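PDB 3FJV: uncharacterized novel protein from Burkholderia pseudomallei K96243, which is of unknown function but belongs to the DUF3501 family, and folds into an antiparallel sheet flanked by helices within a two-chain assembly. Local coordinates for residues K30-V35 / V185-A190; T49-Q54 / P79-G84; L87-Q92 / L147-G152; R118-A123 / G162-I167. All coordinates share one frame; numbering follows the deposited sequence. Where two conformers were deposited one is given.

Interaction 1: K30-V35 / V185-A190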
loop_
_atom_site.group_PDB
_atom_site.type_symbol
_atom_site.label_atom_id
_atom_site.label_comp_id
_atom_site.label_asym_id
_atom_site.label_seq_id
_atom_site.Cartn_x
_atom_site.Cartn_y
_atom_site.Cartn_z
ATOM N N LYS A 30 -22.019 -4.385 -6.920
ATOM C CA LYS A 30 -21.190 -3.200 -6.749
ATOM C C LYS A 30 -21.598 -2.064 -7.685
ATOM O O LYS A 30 -21.203 -0.933 -7.495
ATOM C CB LYS A 30 -19.697 -3.528 -6.915
ATOM C CG LYS A 30 -19.026 -4.263 -5.809
ATOM C CD LYS A 30 -17.581 -4.553 -6.180
ATOM C CE LYS A 30 -16.859 -5.238 -5.086
ATOM N NZ LYS A 30 -15.431 -5.384 -5.360
ATOM N N LYS A 31 -22.396 -2.349 -8.717
ATOM C CA LYS A 31 -22.964 -1.286 -9.535
ATOM C C LYS A 31 -23.830 -0.351 -8.748
ATOM O O LYS A 31 -24.011 0.805 -9.150
ATOM C CB LYS A 31 -23.749 -1.877 -10.766
ATOM C CG LYS A 31 -22.751 -2.520 -11.710
ATOM C CD LYS A 31 -23.367 -3.242 -12.897
ATOM C CE LYS A 31 -22.272 -3.984 -13.673
ATOM N NZ LYS A 31 -22.782 -4.968 -14.709
ATOM N N ARG A 32 -24.386 -0.805 -7.616
ATOM C CA ARG A 32 -25.141 0.108 -6.749
ATOM C C ARG A 32 -24.332 0.765 -5.639
ATOM O O ARG A 32 -24.900 1.450 -4.789
ATOM C CB ARG A 32 -26.272 -0.689 -6.090
ATOM C CG ARG A 32 -27.155 -1.359 -7.153
ATOM C CD ARG A 32 -28.569 -1.639 -6.644
ATOM N NE ARG A 32 -29.270 -0.411 -6.277
ATOM C CZ ARG A 32 -30.167 -0.318 -5.297
ATOM N NH1 ARG A 32 -30.491 -1.392 -4.544
ATOM N NH2 ARG A 32 -30.741 0.845 -5.062
ATOM N N ARG A 33 -23.042 0.474 -5.594
ATOM C CA ARG A 33 -22.189 0.879 -4.441
ATOM C C ARG A 33 -20.974 1.718 -4.845
ATOM O O ARG A 33 -20.326 2.332 -3.990
ATOM C CB ARG A 33 -21.712 -0.393 -3.722
ATOM C CG ARG A 33 -22.792 -1.352 -3.246
ATOM C CD ARG A 33 -23.761 -0.729 -2.282
ATOM N NE ARG A 33 -23.079 -0.278 -1.056
ATOM C CZ ARG A 33 -23.686 0.110 0.057
ATOM N NH1 ARG A 33 -25.004 0.258 0.101
ATOM N NH2 ARG A 33 -22.948 0.421 1.119
ATOM N N ALA A 34 -20.618 1.745 -6.132
ATOM C CA ALA A 34 -19.364 2.370 -6.531
ATOM C C ALA A 34 -19.562 3.769 -7.100
ATOM O O ALA A 34 -20.521 3.987 -7.819
ATOM C CB ALA A 34 -18.650 1.517 -7.540
ATOM N N VAL A 35 -18.664 4.695 -6.741
ATOM C CA VAL A 35 -18.619 6.057 -7.298
ATOM C C VAL A 35 -17.174 6.416 -7.705
ATOM O O VAL A 35 -16.236 6.076 -7.002
ATOM C CB VAL A 35 -19.083 7.112 -6.278
ATOM C CG1 VAL A 35 -19.294 8.444 -6.986
ATOM C CG2 VAL A 35 -20.368 6.661 -5.503
ATOM N N VAL A 185 -27.470 4.650 -6.656
ATOM C CA VAL A 185 -26.422 4.436 -5.662
ATOM C C VAL A 185 -26.793 5.113 -4.344
ATOM O O VAL A 185 -26.704 4.495 -3.279
ATOM C CB VAL A 185 -25.025 4.922 -6.152
ATOM C CG1 VAL A 185 -23.966 4.895 -4.979
ATOM C CG2 VAL A 185 -24.554 4.159 -7.457
ATOM N N ALA A 186 -27.233 6.366 -4.382
ATOM C CA ALA A 186 -27.671 7.014 -3.131
ATOM C C ALA A 186 -28.808 6.241 -2.417
ATOM O O ALA A 186 -28.857 6.187 -1.205
ATOM C CB ALA A 186 -28.095 8.523 -3.389
ATOM N N ALA A 187 -29.701 5.626 -3.177
ATOM C CA ALA A 187 -30.804 4.820 -2.595
ATOM C C ALA A 187 -30.252 3.587 -1.852
ATOM O O ALA A 187 -30.679 3.290 -0.749
ATOM C CB ALA A 187 -31.847 4.406 -3.667
ATOM N N SER A 188 -29.246 2.945 -2.419
ATOM C CA SER A 188 -28.612 1.826 -1.777
ATOM C C SER A 188 -27.916 2.236 -0.466
ATOM O O SER A 188 -28.048 1.554 0.569
ATOM C CB SER A 188 -27.616 1.193 -2.740
ATOM O OG SER A 188 -26.945 0.115 -2.133
ATOM N N LEU A 189 -27.256 3.388 -0.501
ATOM C CA LEU A 189 -26.550 3.904 0.667
ATOM C C LEU A 189 -27.536 4.249 1.807
ATOM O O LEU A 189 -27.251 4.024 3.009
ATOM C CB LEU A 189 -25.660 5.111 0.285
ATOM C CG LEU A 189 -24.198 5.011 -0.222
ATOM C CD1 LEU A 189 -23.952 3.826 -1.153
ATOM C CD2 LEU A 189 -23.704 6.345 -0.899
ATOM N N ALA A 190 -28.663 4.839 1.463
ATOM C CA ALA A 190 -29.677 5.176 2.441
ATOM C C ALA A 190 -30.060 3.949 3.293
ATOM O O ALA A 190 -30.276 4.066 4.495
ATOM C CB ALA A 190 -30.919 5.787 1.737
#
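Arg32 and Val185 bring the two backbones closest, their CA atoms 4.6 Å apart, where the turn leading into strand 34-37 passes the side of the C-terminal helix. The Arg32 carbonyl points at the helix: its O accepts a CA-H...O contact from Val185 CA at 3.5 Å and also rests against Ser188 CB.

Two successive arginines then hold Ser188 in different ways. Arg32 lays its guanidinium across the methylene, with Ser188 CB 3.9 Å above the plane and over its centre, while Ala187 CB lies at the edge. Arg33 approaches edge-on instead. Its chain folds back at chi2 and chi3 (-59° and -62°), which turns a side chain that leaves its backbone away from the helix round until NH1 donates to Ser188 OG. That bond is 3.0 Å long, nearly straight at 164°, and lies in the guanidinium plane. Leu189 CD1 covers one face of the same group, so Arg33 is gripped at an edge and on a face. Val35 CG2 against Val185 CG1, 4.0 Å apart, extends the apolar side of the contact.

Each arginine also has a carboxylate partner: Arg32 NE with Asp184, Arg33 NH2 with Asp192. The arrangement is that of a terminal helix packed on an antiparallel sheet, fastened by two arginines to the turn just before strand 34-37, one of the sheet's two outermost strands.

Interaction 2: T49-Q54 / P79-G84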
loop_
_atom_site.group_PDB
_atom_site.type_symbol
_atom_site.label_atom_id
_atom_site.label_comp_id
_atom_site.label_asym_id
_atom_site.label_seq_id
_atom_site.Cartn_x
_atom_site.Cartn_y
_atom_site.Cartn_z
ATOM N N THR A 49 -22.651 -7.583 1.608
ATOM C CA THR A 49 -22.255 -8.294 0.405
ATOM C C THR A 49 -20.771 -8.056 0.040
ATOM O O THR A 49 -20.051 -9.000 -0.223
ATOM C CB THR A 49 -23.169 -7.923 -0.737
ATOM O OG1 THR A 49 -24.528 -8.309 -0.427
ATOM C CG2 THR A 49 -22.730 -8.602 -2.020
ATOM N N THR A 50 -20.364 -6.803 -0.000
ATOM C CA THR A 50 -19.017 -6.454 -0.391
ATOM C C THR A 50 -18.003 -6.934 0.641
ATOM O O THR A 50 -16.911 -7.375 0.256
ATOM C CB THR A 50 -18.799 -4.941 -0.660
ATOM O OG1 THR A 50 -18.982 -4.176 0.541
ATOM C CG2 THR A 50 -19.763 -4.409 -1.753
ATOM N N ILE A 51 -18.365 -6.874 1.919
ATOM C CA ILE A 51 -17.429 -7.229 3.006
ATOM C C ILE A 51 -17.270 -8.764 3.112
ATOM O O ILE A 51 -16.159 -9.267 3.135
ATOM C CB ILE A 51 -17.830 -6.571 4.373
ATOM C CG1 ILE A 51 -17.799 -5.035 4.248
ATOM C CG2 ILE A 51 -16.787 -7.010 5.476
ATOM C CD1 ILE A 51 -18.476 -4.266 5.408
ATOM N N ARG A 52 -18.385 -9.496 3.134
ATOM C CA ARG A 52 -18.391 -10.964 3.157
ATOM C C ARG A 52 -17.560 -11.568 2.019
ATOM O O ARG A 52 -16.763 -12.495 2.249
ATOM C CB ARG A 52 -19.832 -11.457 3.140
ATOM C CG ARG A 52 -20.079 -12.890 3.401
ATOM C CD ARG A 52 -21.508 -13.115 3.893
ATOM N NE ARG A 52 -21.760 -14.538 4.037
ATOM C CZ ARG A 52 -22.139 -15.354 3.061
ATOM N NH1 ARG A 52 -22.426 -14.881 1.850
ATOM N NH2 ARG A 52 -22.251 -16.653 3.284
ATOM N N TYR A 53 -17.701 -11.009 0.835
ATOM C CA TYR A 53 -16.908 -11.395 -0.317
ATOM C C TYR A 53 -15.413 -11.163 -0.092
ATOM O O TYR A 53 -14.598 -12.043 -0.342
ATOM C CB TYR A 53 -17.349 -10.603 -1.535
ATOM C CG TYR A 53 -16.520 -10.828 -2.772
ATOM C CD1 TYR A 53 -16.615 -12.021 -3.471
ATOM C CD2 TYR A 53 -15.659 -9.865 -3.256
ATOM C CE1 TYR A 53 -15.858 -12.274 -4.606
ATOM C CE2 TYR A 53 -14.919 -10.081 -4.451
ATOM C CZ TYR A 53 -15.025 -11.285 -5.107
ATOM O OH TYR A 53 -14.340 -11.544 -6.271
ATOM N N GLN A 54 -15.041 -9.978 0.391
ATOM C CA GLN A 54 -13.648 -9.745 0.594
ATOM C C GLN A 54 -13.070 -10.747 1.589
ATOM O O GLN A 54 -11.929 -11.180 1.423
ATOM C CB GLN A 54 -13.392 -8.305 1.062
ATOM C CG GLN A 54 -13.448 -7.309 -0.084
ATOM C CD GLN A 54 -13.483 -5.884 0.381
ATOM O OE1 GLN A 54 -14.568 -5.227 0.414
ATOM N NE2 GLN A 54 -12.340 -5.389 0.768
ATOM N N PRO A 79 -13.559 -2.398 10.221
ATOM C CA PRO A 79 -13.665 -1.002 9.854
ATOM C C PRO A 79 -14.642 -0.712 8.704
ATOM O O PRO A 79 -15.168 0.393 8.628
ATOM C CB PRO A 79 -12.227 -0.617 9.438
ATOM C CG PRO A 79 -11.354 -1.621 10.122
ATOM C CD PRO A 79 -12.159 -2.861 10.258
ATOM N N LEU A 80 -14.865 -1.662 7.791
ATOM C CA LEU A 80 -15.764 -1.400 6.685
ATOM C C LEU A 80 -17.276 -1.545 7.003
ATOM O O LEU A 80 -18.128 -1.221 6.127
ATOM C CB LEU A 80 -15.379 -2.244 5.465
ATOM C CG LEU A 80 -13.923 -2.208 5.012
ATOM C CD1 LEU A 80 -13.680 -3.039 3.749
ATOM C CD2 LEU A 80 -13.517 -0.752 4.820
ATOM N N VAL A 81 -17.606 -2.065 8.188
ATOM C CA VAL A 81 -18.988 -2.357 8.535
ATOM C C VAL A 81 -19.765 -1.086 8.946
ATOM O O VAL A 81 -19.416 -0.429 9.933
ATOM C CB VAL A 81 -19.045 -3.422 9.635
ATOM C CG1 VAL A 81 -20.493 -3.718 10.004
ATOM C CG2 VAL A 81 -18.310 -4.704 9.150
ATOM N N PRO A 82 -20.804 -0.705 8.186
ATOM C CA PRO A 82 -21.617 0.446 8.628
ATOM C C PRO A 82 -22.379 0.177 9.931
ATOM O O PRO A 82 -22.693 -0.953 10.239
ATOM C CB PRO A 82 -22.536 0.734 7.430
ATOM C CG PRO A 82 -22.431 -0.358 6.565
ATOM C CD PRO A 82 -21.335 -1.292 6.945
ATOM N N ASP A 83 -22.577 1.180 10.760
ATOM C CA ASP A 83 -23.032 0.882 12.093
ATOM C C ASP A 83 -24.383 1.448 12.424
ATOM O O ASP A 83 -24.826 1.298 13.571
ATOM C CB ASP A 83 -22.028 1.352 13.131
ATOM C CG ASP A 83 -21.740 2.793 13.031
ATOM O OD1 ASP A 83 -22.547 3.536 12.397
ATOM O OD2 ASP A 83 -20.685 3.189 13.572
ATOM N N GLY A 84 -25.040 2.104 11.466
ATOM C CA GLY A 84 -26.303 2.775 11.768
ATOM C C GLY A 84 -26.308 4.276 11.426
ATOM O O GLY A 84 -27.286 4.781 10.949
#
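The peptide plane joining Leu80 and Val81 is sandwiched between two aliphatic groups: Ile51 CD1 sits over one face, while Lys88 CB lies against the carbonyl oxygen from the opposite face. The methyl packs tightly there, with Ile51 CD1 only 3.1 Å from Leu80 O and 3.7 Å from Val81 N. The other flat group, the amide of Gln54, is approached at its outer end by Leu80 CD1, and the two side chains cross at about a right angle.

Ile51 carries most of the contact. Its CG1 branch is anti to the carbonyl carbon (chi1 -61°) and continues extended at chi2, so that CD1 extends from the helix to the peptide. Around the peptide it touches, this methyl also meets Leu80 CB at 3.7 Å and Val81 CG2 at 3.8 Å, with Pro82 CD more distant at 4.4 Å. CG1 packs on Leu80 CB as well, thickening the apolar seam. These are apolar van der Waals contacts.

Gln54 also packs on Thr99 of the second subunit. Tyr77, at the end of helix 67-77, touches both Ile51 and Gln54, and Phe146 of strand 144-150 backs Leu80. The contact thus ties helix 48-62 to the connection that runs from helix 67-77 into strand 86-93, beside strand 144-150.

Interaction 3: L87-Q92 / L147-G152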
loop_
_atom_site.group_PDB
_atom_site.type_symbol
_atom_site.label_atom_id
_atom_site.label_comp_id
_atom_site.label_asym_id
_atom_site.label_seq_id
_atom_site.Cartn_x
_atom_site.Cartn_y
_atom_site.Cartn_z
ATOM N N LEU A 87 -21.736 5.877 6.813
ATOM C CA LEU A 87 -21.428 5.140 5.599
ATOM C C LEU A 87 -19.909 4.853 5.649
ATOM O O LEU A 87 -19.094 5.698 6.130
ATOM C CB LEU A 87 -21.778 6.004 4.415
ATOM C CG LEU A 87 -23.239 6.450 4.286
ATOM C CD1 LEU A 87 -23.454 7.397 3.073
ATOM C CD2 LEU A 87 -24.133 5.232 4.174
ATOM N N LYS A 88 -19.540 3.668 5.192
ATOM C CA LYS A 88 -18.147 3.224 5.132
ATOM C C LYS A 88 -17.771 2.981 3.666
ATOM O O LYS A 88 -18.570 2.433 2.925
ATOM C CB LYS A 88 -17.927 1.936 5.965
ATOM C CG LYS A 88 -18.359 1.968 7.443
ATOM C CD LYS A 88 -17.582 2.901 8.261
ATOM C CE LYS A 88 -17.916 2.764 9.773
ATOM N NZ LYS A 88 -17.481 1.479 10.361
ATOM N N ALA A 89 -16.553 3.377 3.269
ATOM C CA ALA A 89 -16.068 3.247 1.890
ATOM C C ALA A 89 -14.555 2.939 1.831
ATOM O O ALA A 89 -13.777 3.303 2.719
ATOM C CB ALA A 89 -16.430 4.493 1.019
ATOM N N THR A 90 -14.181 2.130 0.862
ATOM C CA THR A 90 -12.804 1.917 0.492
ATOM C C THR A 90 -12.514 2.894 -0.650
ATOM O O THR A 90 -13.217 2.913 -1.676
ATOM C CB THR A 90 -12.555 0.443 0.036
ATOM O OG1 THR A 90 -12.830 -0.441 1.139
ATOM C CG2 THR A 90 -11.096 0.282 -0.408
ATOM N N LEU A 91 -11.498 3.721 -0.437
ATOM C CA LEU A 91 -11.007 4.660 -1.435
ATOM C C LEU A 91 -9.761 4.053 -2.077
ATOM O O LEU A 91 -8.826 3.635 -1.378
ATOM C CB LEU A 91 -10.636 6.008 -0.812
ATOM C CG LEU A 91 -10.006 7.113 -1.699
ATOM C CD1 LEU A 91 -10.940 7.746 -2.704
ATOM C CD2 LEU A 91 -9.447 8.265 -0.828
ATOM N N GLN A 92 -9.739 4.056 -3.403
ATOM C CA GLN A 92 -8.567 3.587 -4.143
ATOM C C GLN A 92 -8.102 4.691 -5.055
ATOM O O GLN A 92 -8.905 5.355 -5.687
ATOM C CB GLN A 92 -8.861 2.317 -4.934
ATOM C CG GLN A 92 -9.115 1.111 -4.008
ATOM C CD GLN A 92 -8.943 -0.221 -4.711
ATOM O OE1 GLN A 92 -7.829 -0.548 -5.179
ATOM N NE2 GLN A 92 -10.014 -1.017 -4.759
ATOM N N LEU A 147 -12.541 4.714 4.696
ATOM C CA LEU A 147 -13.173 5.955 5.107
ATOM C C LEU A 147 -14.503 5.710 5.873
ATOM O O LEU A 147 -15.245 4.720 5.596
ATOM C CB LEU A 147 -13.447 6.836 3.894
ATOM C CG LEU A 147 -12.330 7.139 2.902
ATOM C CD1 LEU A 147 -12.846 8.123 1.796
ATOM C CD2 LEU A 147 -11.086 7.615 3.558
ATOM N N ARG A 148 -14.821 6.638 6.784
ATOM C CA ARG A 148 -16.074 6.643 7.525
ATOM C C ARG A 148 -16.719 8.028 7.329
ATOM O O ARG A 148 -16.069 9.021 7.514
ATOM C CB ARG A 148 -15.772 6.417 9.014
ATOM C CG ARG A 148 -16.874 6.695 9.996
ATOM C CD ARG A 148 -16.546 6.141 11.393
ATOM N NE ARG A 148 -15.624 6.939 12.208
ATOM C CZ ARG A 148 -15.983 7.998 12.935
ATOM N NH1 ARG A 148 -17.240 8.443 12.896
ATOM N NH2 ARG A 148 -15.069 8.655 13.654
ATOM N N PHE A 149 -17.993 8.080 6.956
ATOM C CA PHE A 149 -18.712 9.342 6.857
ATOM C C PHE A 149 -19.846 9.305 7.886
ATOM O O PHE A 149 -20.757 8.493 7.755
ATOM C CB PHE A 149 -19.330 9.472 5.457
ATOM C CG PHE A 149 -18.327 9.602 4.339
ATOM C CD1 PHE A 149 -17.826 10.847 3.960
ATOM C CD2 PHE A 149 -17.966 8.475 3.580
ATOM C CE1 PHE A 149 -16.919 10.949 2.911
ATOM C CE2 PHE A 149 -17.102 8.589 2.524
ATOM C CZ PHE A 149 -16.570 9.832 2.195
ATOM N N GLU A 150 -19.837 10.205 8.870
ATOM C CA GLU A 150 -20.829 10.156 9.928
ATOM C C GLU A 150 -21.986 11.125 9.600
ATOM O O GLU A 150 -21.774 12.304 9.296
ATOM C CB GLU A 150 -20.178 10.426 11.293
ATOM C CG GLU A 150 -20.923 9.782 12.483
ATOM C CD GLU A 150 -20.741 8.276 12.610
ATOM O OE1 GLU A 150 -19.693 7.712 12.194
ATOM O OE2 GLU A 150 -21.670 7.637 13.151
ATOM N N LEU A 151 -23.213 10.584 9.575
ATOM C CA LEU A 151 -24.389 11.372 9.204
ATOM C C LEU A 151 -25.332 11.586 10.363
ATOM O O LEU A 151 -25.680 10.635 11.089
ATOM C CB LEU A 151 -25.155 10.718 8.046
ATOM C CG LEU A 151 -24.716 10.829 6.582
ATOM C CD1 LEU A 151 -23.255 10.483 6.304
ATOM C CD2 LEU A 151 -25.654 9.916 5.737
ATOM N N GLY A 152 -25.765 12.830 10.525
ATOM C CA GLY A 152 -26.721 13.165 11.574
ATOM C C GLY A 152 -28.145 12.909 11.131
ATOM O O GLY A 152 -28.417 12.419 10.043
#
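Leu87 and Phe149 are joined by two backbone hydrogen bonds, Leu87 N to Phe149 O at 2.9 Å and Phe149 N to Leu87 O at 2.8 Å. Ala89 and Leu147 repeat the arrangement, the shortest bond running from Leu147 N to Ala89 O at 2.7 Å and almost straight (176°). Between these hydrogen-bonded pairs Lys88 faces Arg148 as a non-hydrogen-bonded pair, where Lys88 CA makes a CA-H...O contact with Leu147 O at 3.3 Å. The strands are antiparallel neighbours inside the eight-stranded sheet, with segment axes 4.8 Å apart and directions 153° from each other.

On one face Leu87, Ala89, Leu91, Leu147 and Phe149 form an apolar layer: Leu91 CB meets Leu147 CD1 at 4.0 Å, and the Phe149 ring turns an edge toward Ala89 CB. The opposite face carries Lys88 and Arg148, whose aliphatic stems run side by side, Lys88 CE 4.0 Å from Arg148 CD.

Their charged ends diverge. Lys88 NZ reaches the carbonyls of Pro79 and Val81. Arg148 NE pairs with Glu131. In one of the two modelled conformers of Glu150, Arg148 NH1 forms a salt bridge with Glu150 OE1 at 2.7 Å, meeting it from above the carboxylate plane, and this oxygen also accepts from Asn86.

Interaction 4: R118-A123 / G162-I167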
loop_
_atom_site.group_PDB
_atom_site.type_symbol
_atom_site.label_atom_id
_atom_site.label_comp_id
_atom_site.label_asym_id
_atom_site.label_seq_id
_atom_site.Cartn_x
_atom_site.Cartn_y
_atom_site.Cartn_z
ATOM N N ARG A 118 -22.213 15.534 0.599
ATOM C CA ARG A 118 -23.228 16.497 1.029
ATOM C C ARG A 118 -24.619 15.984 0.687
ATOM O O ARG A 118 -24.928 15.751 -0.483
ATOM C CB ARG A 118 -23.001 17.865 0.383
ATOM C CG ARG A 118 -23.885 18.949 0.985
ATOM C CD ARG A 118 -23.996 20.192 0.122
ATOM N NE ARG A 118 -22.946 21.169 0.381
ATOM C CZ ARG A 118 -23.123 22.293 1.073
ATOM N NH1 ARG A 118 -24.312 22.578 1.598
ATOM N NH2 ARG A 118 -22.107 23.134 1.242
ATOM N N VAL A 119 -25.459 15.777 1.718
ATOM C CA VAL A 119 -26.853 15.348 1.516
ATOM C C VAL A 119 -27.673 16.594 1.304
ATOM O O VAL A 119 -27.752 17.446 2.189
ATOM C CB VAL A 119 -27.452 14.621 2.739
ATOM C CG1 VAL A 119 -28.909 14.248 2.464
ATOM C CG2 VAL A 119 -26.649 13.409 3.097
ATOM N N ASP A 120 -28.270 16.743 0.129
ATOM C CA ASP A 120 -29.108 17.942 -0.141
ATOM C C ASP A 120 -28.369 19.236 0.239
ATOM O O ASP A 120 -27.223 19.416 -0.121
ATOM C CB ASP A 120 -30.437 17.792 0.655
ATOM C CG ASP A 120 -31.587 18.650 0.100
ATOM O OD1 ASP A 120 -31.648 18.868 -1.134
ATOM O OD2 ASP A 120 -32.429 19.092 0.913
ATOM N N ASP A 121 -29.006 20.155 0.957
ATOM C CA ASP A 121 -28.327 21.404 1.357
ATOM C C ASP A 121 -27.798 21.370 2.774
ATOM O O ASP A 121 -27.592 22.395 3.382
ATOM C CB ASP A 121 -29.249 22.595 1.192
ATOM C CG ASP A 121 -30.477 22.485 2.049
ATOM O OD1 ASP A 121 -30.786 21.344 2.514
ATOM O OD2 ASP A 121 -31.132 23.532 2.250
ATOM N N GLU A 122 -27.507 20.191 3.305
ATOM C CA GLU A 122 -27.011 20.130 4.678
ATOM C C GLU A 122 -25.508 20.428 4.658
ATOM O O GLU A 122 -24.915 20.540 3.559
ATOM C CB GLU A 122 -27.345 18.740 5.247
ATOM C CG GLU A 122 -28.852 18.408 5.191
ATOM C CD GLU A 122 -29.676 19.211 6.198
ATOM O OE1 GLU A 122 -29.144 19.493 7.297
ATOM O OE2 GLU A 122 -30.795 19.628 5.861
ATOM N N ALA A 123 -24.901 20.590 5.840
ATOM C CA ALA A 123 -23.456 20.793 5.915
ATOM C C ALA A 123 -22.720 19.620 5.274
ATOM O O ALA A 123 -23.131 18.454 5.442
ATOM C CB ALA A 123 -22.976 20.956 7.350
ATOM N N GLY A 162 -34.854 10.227 -0.409
ATOM C CA GLY A 162 -34.465 10.360 -1.839
ATOM C C GLY A 162 -33.816 11.677 -2.207
ATOM O O GLY A 162 -33.762 12.039 -3.374
ATOM N N ALA A 163 -33.313 12.435 -1.234
ATOM C CA ALA A 163 -32.690 13.714 -1.579
ATOM C C ALA A 163 -31.433 13.442 -2.385
ATOM O O ALA A 163 -30.926 12.338 -2.348
ATOM C CB ALA A 163 -32.333 14.548 -0.330
ATOM N N PRO A 164 -30.922 14.448 -3.083
ATOM C CA PRO A 164 -29.635 14.301 -3.832
ATOM C C PRO A 164 -28.488 14.113 -2.889
ATOM O O PRO A 164 -28.510 14.716 -1.813
ATOM C CB PRO A 164 -29.478 15.630 -4.551
ATOM C CG PRO A 164 -30.759 16.307 -4.486
ATOM C CD PRO A 164 -31.624 15.688 -3.436
ATOM N N LEU A 165 -27.539 13.238 -3.249
ATOM C CA LEU A 165 -26.299 13.094 -2.523
ATOM C C LEU A 165 -25.130 13.423 -3.461
ATOM O O LEU A 165 -25.040 12.880 -4.562
ATOM C CB LEU A 165 -26.168 11.670 -2.015
ATOM C CG LEU A 165 -24.933 11.306 -1.224
ATOM C CD1 LEU A 165 -24.778 12.146 0.030
ATOM C CD2 LEU A 165 -25.005 9.801 -0.917
ATOM N N SER A 166 -24.267 14.328 -3.029
ATOM C CA SER A 166 -23.145 14.797 -3.844
ATOM C C SER A 166 -21.835 14.440 -3.135
ATOM O O SER A 166 -21.796 14.347 -1.880
ATOM C CB SER A 166 -23.281 16.338 -4.055
ATOM O OG SER A 166 -24.453 16.587 -4.795
ATOM N N ILE A 167 -20.780 14.225 -3.932
ATOM C CA ILE A 167 -19.446 13.925 -3.428
ATOM C C ILE A 167 -18.429 14.859 -4.088
ATOM O O ILE A 167 -18.519 15.172 -5.292
ATOM C CB ILE A 167 -19.069 12.453 -3.648
ATOM C CG1 ILE A 167 -17.778 12.082 -2.932
ATOM C CG2 ILE A 167 -18.925 12.126 -5.122
ATOM C CD1 ILE A 167 -17.524 10.599 -2.996
HETATM O O HOH W 1 -26.270 17.094 -2.609
#
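The torsions of Val119 and Leu165 bring their methyls together: Val119 holds CG1 anti to its backbone N (chi1 178°), which leaves CG2 anti to the carbonyl carbon and facing Leu165, and Leu165 swings CG anti to its own N (chi1 -180°), which brings Leu165 CD1 to 3.8 Å from Val119 CG2. The same methyl rests 3.6 Å from Arg118 O. The Asp120 carboxylate runs alongside the Pro164 ring, Asp120 OD1 3.9 Å from Pro164 CD, and Asp120 CB packs on Ala163 CB.

The backbones pair as antiparallel strands near the end of the sheet. Arg118 and Ser166 exchange two hydrogen bonds, Arg118 N to Ser166 O at 2.8 Å and Ser166 N to Arg118 O at 3.0 Å, and Asp120 N donates to Pro164 O at 2.8 Å. Just beyond, Val119 to Glu122 form a type II' beta turn, closed by Glu122 N on Val119 O. In the other segment, Gly162 ends helix 153-160 in a Schellman motif.

A water bound to Arg118 O at 2.9 Å also hydrogen-bonds Ser166 OG and, weakly, Pro164 O, so the Arg118 carbonyl is served by both a peptide N-H and this water.

Lys158 of helix 153-160 pairs with the carboxylates of Asp120, Asp121 and Glu122, linking the acidic turn to the helix that precedes strand 165-169, while Arg180 of strand 176-180 packs on Pro164 and Ser166.

In the fold
Interactions 2 and 3 are buried, whereas interactions 1 and 4 are partly so, and the chemistry follows: methyl packing in 2, backbone pairing over an apolar layer in 3, an arginine-serine hydrogen bond with arginine faces packed on the helix in 1, and strand pairing with a water and a charged turn in 4. Interactions 1, 3 and 4 all reach one sheet. Leu165 of interaction 4 packs on Ala186 and Leu189 of interaction 1, and Leu87 of interaction 3 packs on the backbone carbonyl of Leu189, so the C-terminal helix links all three. Lys88 connects interaction 3 to carbonyls of the 79-84 loop in interaction 2, while the centres of 2 and 4 lie about 23 Å apart.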